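PDB 1WDE: diphthine synthase from Aeropyrum pernix, which probably uses S-adenosyl-L-methionine to trimethylate the amino group of the modified target histidine of elongation factor 2, forming diphthine in diphthamide biosynthesis. Local coordinates for residues G128-S133 / P212-E217; D34-E39 / K51-A56. All coordinates share one frame; numbering follows the deposited sequence.

In the fold
The two contacts sit in different halves of a two-domain methylase. Interaction 2 comes first along the chain and lies in the parallel sheet of the N-terminal half, where helix 47-57 packs on strand 35-39. Interaction 1 follows later in the chain, and brings the end of helix 122-130 onto strand 213-217 of the mixed sheet. Their centres are 32 Å apart and their nearest atoms about 17 Å. The two contacts use different helices and different sheets. Each is a small apolar joint between a helix and a strand of a sheet. In this family S-adenosyl-L-methionine binds between the two domains, so the contacts belong to the separate bodies flanking that cleft.

Interaction 1: residues G128-S133 / P212-E217; sequences GATMLS and PSVLVE
Thr130 OG1 is gripped twice at the end of helix 122-130: it bonds to the backbone O of Arg127, one turn back, and accepts a nearly straight bond from Leu132 N at 3.2 Å, with an N-H...O angle of 168°. The second bond makes an ST turn, which folds the chain as it leaves the helix. Selenomethionine Met131 takes the positive phi that ends the helix, and its N still reaches Gly128 O at 3.1 Å. This helix end rests on strand 213-217 of the mixed sheet in the C-terminal half of a tetrapyrrole-methylase fold. The strand runs antiparallel between strands 246-249 and 225-229, and pairs through its backbone with both.

With the hydroxyl of Thr130 placed between the backbone N and the carbonyl carbon (chi1 71°), the polar branch turns back to its own helix end while the methyl CG2 is presented to the sheet. The CB atoms of Val214 and Val216 both point toward the helix end. Val214 CG1 is the looser neighbour, 4.2 Å from Thr130 CG2, and Val214 also packs on Val226 and on Leu261 of helix 255-264. Ala129 adds its CB against Val216 CG1 at 4.0 Å, while also touching His224 and Val226. The start of the same helix carries Gly122, which by similarity belongs to the S-adenosyl-L-methionine site, about 9 Å from the Val216 side chain.

Val216 divides its branches between two helix residues: CG1 goes to Ala129, and CG2 presses on Thr130 CG2 at 3.5 Å, tighter than usual for two methyl carbons, the two side chains crossing at about a right angle.

Interaction 2: residues D34-E39 / K51-A56; sequences DVVYVE and KSVVEA
Val53 carries the helix side of this contact: within 51-56 only Val53 touches Val36 and Val38, two residues apart on strand 35-39 and on the same side of it. The CA atoms closest across the two segments are those of Val38 and Val53, 7.7 Å apart. All three side chains are buried, and they meet mainly through their methyl groups.

Val38 makes the fuller meeting. It and Val53 reach for each other tip to tip, and Val38 CG2 pushes in between the two branches of Val53, 3.5 Å from Val53 CG1 and 3.8 Å from Val53 CG2. The other branch, Val38 CG1, lies alongside Val53 CG2 at 4.1 Å. Val36 takes a smaller share; it slides past Val53 in the opposite direction, so that one pair of methyls does the touching, Val36 CG1 to Val53 CG1 at 3.6 Å. Having CG1 opposite the backbone N across its first torsion (chi1 175°) lets Val53 set that one methyl against both strand valines. Were Val53 an alanine, both branches would be gone and Val36 CG1 and Val38 CG2 would probably face a gap between helix and strand.

Val62 of strand 62-64 and Val89 of strand 85-90 also touch Val53, so this one side chain touches three neighbouring strands. Away from the sheet, Lys51 NZ and Glu55 OE2 form a long, weak salt bridge of 3.4 Å one turn apart on the helix, while Ser52 OG bonds to Trp15 NE1. Strand 35-39, helix 47-57 and strand 62-64, parallel to and next to strand 35-39, make a beta-alpha-beta unit, with Val53 packing the connecting helix onto the sheet of the N-terminal domain.

Interaction 1: residues G128-S133 / P212-E217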
loop_
_atom_site.group_PDB
_atom_site.type_symbol
_atom_site.label_atom_id
_atom_site.label_comp_id
_atom_site.label_asym_id
_atom_site.label_seq_id
_atom_site.Cartn_x
_atom_site.Cartn_y
_atom_site.Cartn_z
ATOM N N GLY A 128 -4.588 10.652 0.451
ATOM C CA GLY A 128 -4.877 12.056 0.193
ATOM C C GLY A 128 -6.229 12.295 -0.463
ATOM O O GLY A 128 -6.944 13.251 -0.129
ATOM N N ALA A 129 -6.603 11.421 -1.393
ATOM C CA ALA A 129 -7.888 11.600 -2.079
ATOM C C ALA A 129 -9.110 11.481 -1.158
ATOM O O ALA A 129 -10.138 12.076 -1.446
ATOM C CB ALA A 129 -8.014 10.598 -3.246
ATOM N N THR A 130 -9.001 10.706 -0.071
ATOM C CA THR A 130 -10.113 10.525 0.888
ATOM C C THR A 130 -10.372 11.794 1.674
ATOM O O THR A 130 -11.456 11.990 2.231
ATOM C CB THR A 130 -9.818 9.418 1.946
ATOM O OG1 THR A 130 -8.809 9.889 2.844
ATOM C CG2 THR A 130 -9.332 8.091 1.285
HETATM N N MSE A 131 -9.338 12.622 1.739
HETATM C CA MSE A 131 -9.313 13.884 2.449
HETATM C C MSE A 131 -9.444 13.762 3.964
HETATM O O MSE A 131 -9.725 14.742 4.653
HETATM C CB MSE A 131 -10.356 14.824 1.867
HETATM C CG MSE A 131 -10.107 15.074 0.404
HETATM SE SE MSE A 131 -10.919 16.697 -0.225
HETATM C CE MSE A 131 -12.582 16.714 0.772
ATOM N N LEU A 132 -9.219 12.555 4.475
ATOM C CA LEU A 132 -9.255 12.319 5.919
ATOM C C LEU A 132 -7.995 12.968 6.503
ATOM O O LEU A 132 -7.015 13.229 5.780
ATOM C CB LEU A 132 -9.268 10.816 6.226
ATOM C CG LEU A 132 -10.615 10.145 5.877
ATOM C CD1 LEU A 132 -10.518 8.662 6.106
ATOM C CD2 LEU A 132 -11.750 10.742 6.727
ATOM N N SER A 133 -8.003 13.218 7.805
ATOM C CA SER A 133 -6.849 13.876 8.423
ATOM C C SER A 133 -5.567 13.064 8.326
ATOM O O SER A 133 -5.493 11.919 8.781
ATOM C CB SER A 133 -7.155 14.203 9.881
ATOM O OG SER A 133 -6.001 14.659 10.554
ATOM N N PRO A 212 -17.547 1.090 8.539
ATOM C CA PRO A 212 -17.653 1.690 7.211
ATOM C C PRO A 212 -16.216 1.668 6.681
ATOM O O PRO A 212 -15.264 1.406 7.437
ATOM C CB PRO A 212 -18.136 3.114 7.505
ATOM C CG PRO A 212 -17.456 3.422 8.811
ATOM C CD PRO A 212 -17.694 2.118 9.591
ATOM N N SER A 213 -16.048 1.925 5.396
ATOM C CA SER A 213 -14.712 1.924 4.815
ATOM C C SER A 213 -14.747 2.702 3.524
ATOM O O SER A 213 -15.822 2.978 2.988
ATOM C CB SER A 213 -14.230 0.488 4.569
ATOM O OG SER A 213 -15.045 -0.173 3.602
ATOM N N VAL A 214 -13.571 3.075 3.031
ATOM C CA VAL A 214 -13.484 3.845 1.805
ATOM C C VAL A 214 -12.607 3.036 0.857
ATOM O O VAL A 214 -11.550 2.546 1.245
ATOM C CB VAL A 214 -12.842 5.239 2.068
ATOM C CG1 VAL A 214 -13.097 6.173 0.889
ATOM C CG2 VAL A 214 -13.409 5.842 3.362
ATOM N N LEU A 215 -13.071 2.888 -0.374
ATOM C CA LEU A 215 -12.352 2.148 -1.404
ATOM C C LEU A 215 -11.803 3.236 -2.328
ATOM O O LEU A 215 -12.563 4.042 -2.857
ATOM C CB LEU A 215 -13.321 1.226 -2.165
ATOM C CG LEU A 215 -12.658 0.366 -3.261
ATOM C CD1 LEU A 215 -11.785 -0.707 -2.623
ATOM C CD2 LEU A 215 -13.739 -0.289 -4.119
ATOM N N VAL A 216 -10.486 3.281 -2.504
ATOM C CA VAL A 216 -9.886 4.337 -3.323
ATOM C C VAL A 216 -8.923 3.842 -4.404
ATOM O O VAL A 216 -8.198 2.881 -4.211
ATOM C CB VAL A 216 -9.075 5.332 -2.435
ATOM C CG1 VAL A 216 -8.746 6.618 -3.232
ATOM C CG2 VAL A 216 -9.844 5.656 -1.173
ATOM N N GLU A 217 -8.941 4.513 -5.547
ATOM C CA GLU A 217 -8.017 4.195 -6.621
ATOM C C GLU A 217 -7.347 5.517 -6.956
ATOM O O GLU A 217 -7.999 6.446 -7.427
ATOM C CB GLU A 217 -8.727 3.666 -7.873
ATOM C CG GLU A 217 -7.717 3.389 -9.009
ATOM C CD GLU A 217 -8.316 2.689 -10.206
ATOM O OE1 GLU A 217 -9.419 3.101 -10.638
ATOM O OE2 GLU A 217 -7.674 1.730 -10.713
#

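Interaction 2: residues D34-E39 / K51-A56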
loop_
_atom_site.group_PDB
_atom_site.type_symbol
_atom_site.label_atom_id
_atom_site.label_comp_id
_atom_site.label_asym_id
_atom_site.label_seq_id
_atom_site.Cartn_x
_atom_site.Cartn_y
_atom_site.Cartn_z
ATOM N N ASP A 34 24.216 4.275 -15.232
ATOM C CA ASP A 34 24.882 3.481 -16.254
ATOM C C ASP A 34 24.054 2.241 -16.537
ATOM O O ASP A 34 24.052 1.725 -17.657
ATOM C CB ASP A 34 26.288 3.079 -15.800
ATOM C CG ASP A 34 27.180 4.282 -15.531
ATOM O OD1 ASP A 34 27.322 5.135 -16.433
ATOM O OD2 ASP A 34 27.739 4.376 -14.415
ATOM N N VAL A 35 23.354 1.767 -15.509
ATOM C CA VAL A 35 22.492 0.593 -15.621
ATOM C C VAL A 35 21.154 0.922 -14.940
ATOM O O VAL A 35 21.119 1.659 -13.949
ATOM C CB VAL A 35 23.118 -0.639 -14.922
ATOM C CG1 VAL A 35 22.371 -1.902 -15.331
ATOM C CG2 VAL A 35 24.584 -0.759 -15.285
ATOM N N VAL A 36 20.063 0.379 -15.474
ATOM C CA VAL A 36 18.737 0.628 -14.920
ATOM C C VAL A 36 17.893 -0.636 -14.798
ATOM O O VAL A 36 17.403 -1.166 -15.797
ATOM C CB VAL A 36 17.953 1.629 -15.782
ATOM C CG1 VAL A 36 16.602 1.918 -15.140
ATOM C CG2 VAL A 36 18.753 2.912 -15.942
ATOM N N TYR A 37 17.746 -1.126 -13.570
ATOM C CA TYR A 37 16.929 -2.298 -13.302
ATOM C C TYR A 37 15.548 -1.739 -13.011
ATOM O O TYR A 37 15.414 -0.694 -12.372
ATOM C CB TYR A 37 17.446 -3.050 -12.082
ATOM C CG TYR A 37 18.812 -3.669 -12.272
ATOM C CD1 TYR A 37 18.976 -4.825 -13.034
ATOM C CD2 TYR A 37 19.942 -3.094 -11.698
ATOM C CE1 TYR A 37 20.237 -5.396 -13.217
ATOM C CE2 TYR A 37 21.202 -3.654 -11.875
ATOM C CZ TYR A 37 21.345 -4.804 -12.633
ATOM O OH TYR A 37 22.596 -5.359 -12.799
ATOM N N VAL A 38 14.524 -2.424 -13.492
ATOM C CA VAL A 38 13.155 -1.982 -13.299
ATOM C C VAL A 38 12.341 -3.147 -12.766
ATOM O O VAL A 38 12.321 -4.224 -13.362
ATOM C CB VAL A 38 12.546 -1.490 -14.635
ATOM C CG1 VAL A 38 11.107 -1.089 -14.440
ATOM C CG2 VAL A 38 13.340 -0.321 -15.160
ATOM N N GLU A 39 11.688 -2.944 -11.629
ATOM C CA GLU A 39 10.880 -4.002 -11.051
ATOM C C GLU A 39 9.431 -3.547 -11.032
ATOM O O GLU A 39 9.107 -2.462 -10.553
ATOM C CB GLU A 39 11.394 -4.380 -9.645
ATOM C CG GLU A 39 11.286 -3.320 -8.565
ATOM C CD GLU A 39 9.936 -3.337 -7.866
ATOM O OE1 GLU A 39 9.774 -2.601 -6.866
ATOM O OE2 GLU A 39 9.037 -4.086 -8.314
ATOM N N LYS A 51 8.172 0.407 -20.190
ATOM C CA LYS A 51 8.119 1.332 -21.326
ATOM C C LYS A 51 8.463 2.769 -20.951
ATOM O O LYS A 51 9.218 3.429 -21.661
ATOM C CB LYS A 51 6.725 1.314 -21.965
ATOM C CG LYS A 51 6.435 2.527 -22.860
ATOM C CD LYS A 51 4.951 2.620 -23.219
ATOM C CE LYS A 51 4.571 4.016 -23.712
ATOM N NZ LYS A 51 5.402 4.458 -24.867
ATOM N N SER A 52 7.897 3.257 -19.848
ATOM C CA SER A 52 8.140 4.628 -19.385
ATOM C C SER A 52 9.594 4.876 -19.005
ATOM O O SER A 52 10.142 5.941 -19.280
ATOM C CB SER A 52 7.249 4.951 -18.181
ATOM O OG SER A 52 7.547 6.241 -17.663
ATOM N N VAL A 53 10.205 3.894 -18.357
ATOM C CA VAL A 53 11.604 3.993 -17.954
ATOM C C VAL A 53 12.454 4.018 -19.236
ATOM O O VAL A 53 13.164 4.991 -19.496
ATOM C CB VAL A 53 12.005 2.773 -17.072
ATOM C CG1 VAL A 53 13.489 2.822 -16.753
ATOM C CG2 VAL A 53 11.202 2.783 -15.750
ATOM N N VAL A 54 12.354 2.949 -20.030
ATOM C CA VAL A 54 13.081 2.814 -21.299
ATOM C C VAL A 54 13.028 4.117 -22.073
ATOM O O VAL A 54 14.008 4.546 -22.681
ATOM C CB VAL A 54 12.458 1.701 -22.173
ATOM C CG1 VAL A 54 12.871 1.876 -23.640
ATOM C CG2 VAL A 54 12.898 0.351 -21.663
ATOM N N GLU A 55 11.863 4.742 -22.037
ATOM C CA GLU A 55 11.635 6.003 -22.713
ATOM C C GLU A 55 12.563 7.073 -22.133
ATOM O O GLU A 55 13.120 7.898 -22.861
ATOM C CB GLU A 55 10.163 6.375 -22.527
ATOM C CG GLU A 55 9.663 7.569 -23.302
ATOM C CD GLU A 55 8.142 7.641 -23.293
ATOM O OE1 GLU A 55 7.592 8.756 -23.451
ATOM O OE2 GLU A 55 7.500 6.574 -23.134
ATOM N N ALA A 56 12.748 7.037 -20.815
ATOM C CA ALA A 56 13.591 8.009 -20.126
ATOM C C ALA A 56 15.090 7.736 -20.211
ATOM O O ALA A 56 15.872 8.661 -20.375
ATOM C CB ALA A 56 13.174 8.100 -18.657
#